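Local coordinates for protein DR2417 (Deinococcus radiodurans, PDB 4XWW) that probably degrades and matures RNA as a metal-dependent 5'-3' exonuclease, possibly with endonuclease activity, of the metallo-beta-lactamase superfamily, at residues E147-T152 with V189-V195. Residues are numbered along the deposited sequence; the frame is centred on the assembly and turned at random.
Sequences EFFCMT and VSDLERV
Glu147 and Arg194 join strand 144-150 to the first turn of helix 192-201 by a side-on, two-point salt bridge. Arg194 NE donates to Glu147 OE2 over 2.8 Å in an almost straight bond, and Arg194 NH2 reaches Glu147 OE1, also at 2.8 Å. Both oxygens lie near the guanidinium plane, yet the carboxylate is turned 51° against it, and OE2 is approached from above its own plane. An extended Glu147, with CG anti to the backbone N (chi1 -175°), reaches across to an arginine that bends at chi2. Lys164 forms a second salt bridge to Glu147 OE1, so two cations share this carboxylate and would be expected to keep it ionised.

At and just past the strand's end, backbone N-H groups come into play. Asp191 N donates to Cys150 O at 2.8 Å, while Thr152 N donates to Ser190 OG at 3.0 Å; Thr152 OG1 is itself hydrogen-bonded to Lys177 O and Asp179 N. Asp191 has a double role: its OD1 accepts from Arg194 N, capping the helix, and its OD2 takes a hydrogen from a water that accepts from Cys150 N. The end of the strand is thereby tied directly and through water to the residue that caps the helix.

Between these polar ends lies the Phe149 ring. Val195 CG2 comes in obliquely, 3.6 Å from Phe149 CE2, and Met151 SD sits in the ring plane at its edge. Met151, doubly bent, also brings SD to 4.0 Å from Ser190 CB. Beyond, Val195 packs on Leu393 and Thr394 of helix 384-394.

Strand 144-150 of the mixed sheet thus packs against the Asp-capped N-terminus of helix 192-201 within the metallo-beta-lactamase fold, where the loop after the strand, Met151 and Thr152, leads to zinc-binding His153.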
loop_
_atom_site.group_PDB
_atom_site.type_symbol
_atom_site.label_atom_id
_atom_site.label_comp_id
_atom_site.label_asym_id
_atom_site.label_seq_id
_atom_site.Cartn_x
_atom_site.Cartn_y
_atom_site.Cartn_z
ATOM N N GLU A 147 -29.370 11.993 23.889
ATOM C CA GLU A 147 -29.413 10.851 24.789
ATOM C C GLU A 147 -28.358 9.820 24.395
ATOM O O GLU A 147 -28.365 9.322 23.268
ATOM C CB GLU A 147 -30.803 10.201 24.773
ATOM C CG GLU A 147 -30.930 9.066 25.803
ATOM C CD GLU A 147 -32.270 8.340 25.752
ATOM O OE1 GLU A 147 -33.208 8.845 25.110
ATOM O OE2 GLU A 147 -32.373 7.244 26.339
ATOM N N PHE A 148 -27.479 9.477 25.331
ATOM C CA PHE A 148 -26.370 8.577 25.049
ATOM C C PHE A 148 -26.792 7.129 25.246
ATOM O O PHE A 148 -27.551 6.834 26.161
ATOM C CB PHE A 148 -25.178 8.910 25.957
ATOM C CG PHE A 148 -24.531 10.237 25.654
ATOM C CD1 PHE A 148 -25.104 11.420 26.089
ATOM C CD2 PHE A 148 -23.336 10.298 24.954
ATOM C CE1 PHE A 148 -24.515 12.642 25.806
ATOM C CE2 PHE A 148 -22.740 11.519 24.678
ATOM C CZ PHE A 148 -23.332 12.690 25.109
ATOM N N PHE A 149 -26.303 6.220 24.404
ATOM C CA PHE A 149 -26.495 4.802 24.692
ATOM C C PHE A 149 -25.251 3.999 24.279
ATOM O O PHE A 149 -24.451 4.428 23.443
ATOM C CB PHE A 149 -27.758 4.261 24.009
ATOM C CG PHE A 149 -27.745 4.400 22.519
ATOM C CD1 PHE A 149 -28.231 5.550 21.913
ATOM C CD2 PHE A 149 -27.246 3.379 21.716
ATOM C CE1 PHE A 149 -28.225 5.685 20.537
ATOM C CE2 PHE A 149 -27.222 3.505 20.320
ATOM C CZ PHE A 149 -27.707 4.666 19.727
ATOM N N CYS A 150 -25.096 2.828 24.882
ATOM C CA CYS A 150 -23.895 2.030 24.687
ATOM C C CYS A 150 -23.888 1.299 23.354
ATOM O O CYS A 150 -24.858 0.656 22.990
ATOM C CB CYS A 150 -23.764 1.023 25.828
ATOM S SG CYS A 150 -22.284 0.003 25.698
ATOM N N MET A 151 -22.774 1.394 22.629
ATOM C CA MET A 151 -22.532 0.487 21.504
ATOM C C MET A 151 -21.131 -0.102 21.633
ATOM O O MET A 151 -20.167 0.624 21.830
ATOM C CB MET A 151 -22.687 1.199 20.154
ATOM C CG MET A 151 -24.103 1.803 19.949
ATOM S SD MET A 151 -25.312 0.489 19.686
ATOM C CE MET A 151 -24.904 0.038 18.024
ATOM N N THR A 152 -21.022 -1.422 21.532
ATOM C CA THR A 152 -19.698 -2.032 21.557
ATOM C C THR A 152 -18.846 -1.568 20.374
ATOM O O THR A 152 -19.349 -1.291 19.285
ATOM C CB THR A 152 -19.766 -3.574 21.545
ATOM O OG1 THR A 152 -20.716 -4.010 20.563
ATOM C CG2 THR A 152 -20.177 -4.106 22.893
ATOM N N VAL A 189 -22.491 -4.658 26.843
ATOM C CA VAL A 189 -23.208 -5.047 25.622
ATOM C C VAL A 189 -23.848 -3.835 24.953
ATOM O O VAL A 189 -24.162 -2.836 25.620
ATOM C CB VAL A 189 -24.342 -6.106 25.867
ATOM C CG1 VAL A 189 -23.783 -7.423 26.351
ATOM C CG2 VAL A 189 -25.469 -5.558 26.817
ATOM N N SER A 190 -24.043 -3.920 23.639
ATOM C CA SER A 190 -24.731 -2.845 22.927
ATOM C C SER A 190 -26.177 -2.716 23.416
ATOM O O SER A 190 -26.845 -3.704 23.678
ATOM C CB SER A 190 -24.710 -3.066 21.411
ATOM O OG SER A 190 -23.380 -3.093 20.924
ATOM N N ASP A 191 -26.648 -1.488 23.522
ATOM C CA ASP A 191 -28.013 -1.251 23.988
ATOM C C ASP A 191 -29.046 -1.431 22.866
ATOM O O ASP A 191 -29.677 -0.469 22.423
ATOM C CB ASP A 191 -28.120 0.147 24.602
ATOM C CG ASP A 191 -29.315 0.278 25.529
ATOM O OD1 ASP A 191 -30.231 -0.572 25.436
ATOM O OD2 ASP A 191 -29.336 1.228 26.347
ATOM N N LEU A 192 -29.267 -2.671 22.442
ATOM C CA LEU A 192 -30.172 -2.908 21.319
ATOM C C LEU A 192 -31.627 -2.699 21.728
ATOM O O LEU A 192 -32.477 -2.411 20.892
ATOM C CB LEU A 192 -29.975 -4.312 20.743
ATOM C CG LEU A 192 -28.595 -4.558 20.132
ATOM C CD1 LEU A 192 -28.524 -5.937 19.498
ATOM C CD2 LEU A 192 -28.257 -3.461 19.124
ATOM N N GLU A 193 -31.905 -2.861 23.018
ATOM C CA GLU A 193 -33.224 -2.552 23.570
ATOM C C GLU A 193 -33.553 -1.084 23.307
ATOM O O GLU A 193 -34.652 -0.746 22.849
ATOM C CB GLU A 193 -33.238 -2.858 25.068
ATOM C CG GLU A 193 -34.553 -2.610 25.771
ATOM C CD GLU A 193 -34.467 -2.913 27.257
ATOM O OE1 GLU A 193 -33.519 -2.430 27.914
ATOM O OE2 GLU A 193 -35.343 -3.644 27.768
ATOM N N ARG A 194 -32.590 -0.206 23.573
ATOM C CA ARG A 194 -32.830 1.227 23.407
ATOM C C ARG A 194 -32.996 1.569 21.942
ATOM O O ARG A 194 -33.818 2.404 21.578
ATOM C CB ARG A 194 -31.695 2.064 23.999
ATOM C CG ARG A 194 -31.911 3.556 23.814
ATOM C CD ARG A 194 -33.122 3.997 24.680
ATOM N NE ARG A 194 -33.563 5.393 24.540
ATOM C CZ ARG A 194 -34.433 5.828 23.627
ATOM N NH1 ARG A 194 -34.933 4.987 22.708
ATOM N NH2 ARG A 194 -34.801 7.103 23.621
ATOM N N VAL A 195 -32.187 0.927 21.098
ATOM C CA VAL A 195 -32.242 1.164 19.663
ATOM C C VAL A 195 -33.593 0.699 19.105
ATOM O O VAL A 195 -34.225 1.403 18.312
ATOM C CB VAL A 195 -31.065 0.455 18.942
ATOM C CG1 VAL A 195 -31.256 0.473 17.429
ATOM C CG2 VAL A 195 -29.711 1.103 19.342
HETATM O O HOH W 1 -26.964 2.282 26.928
#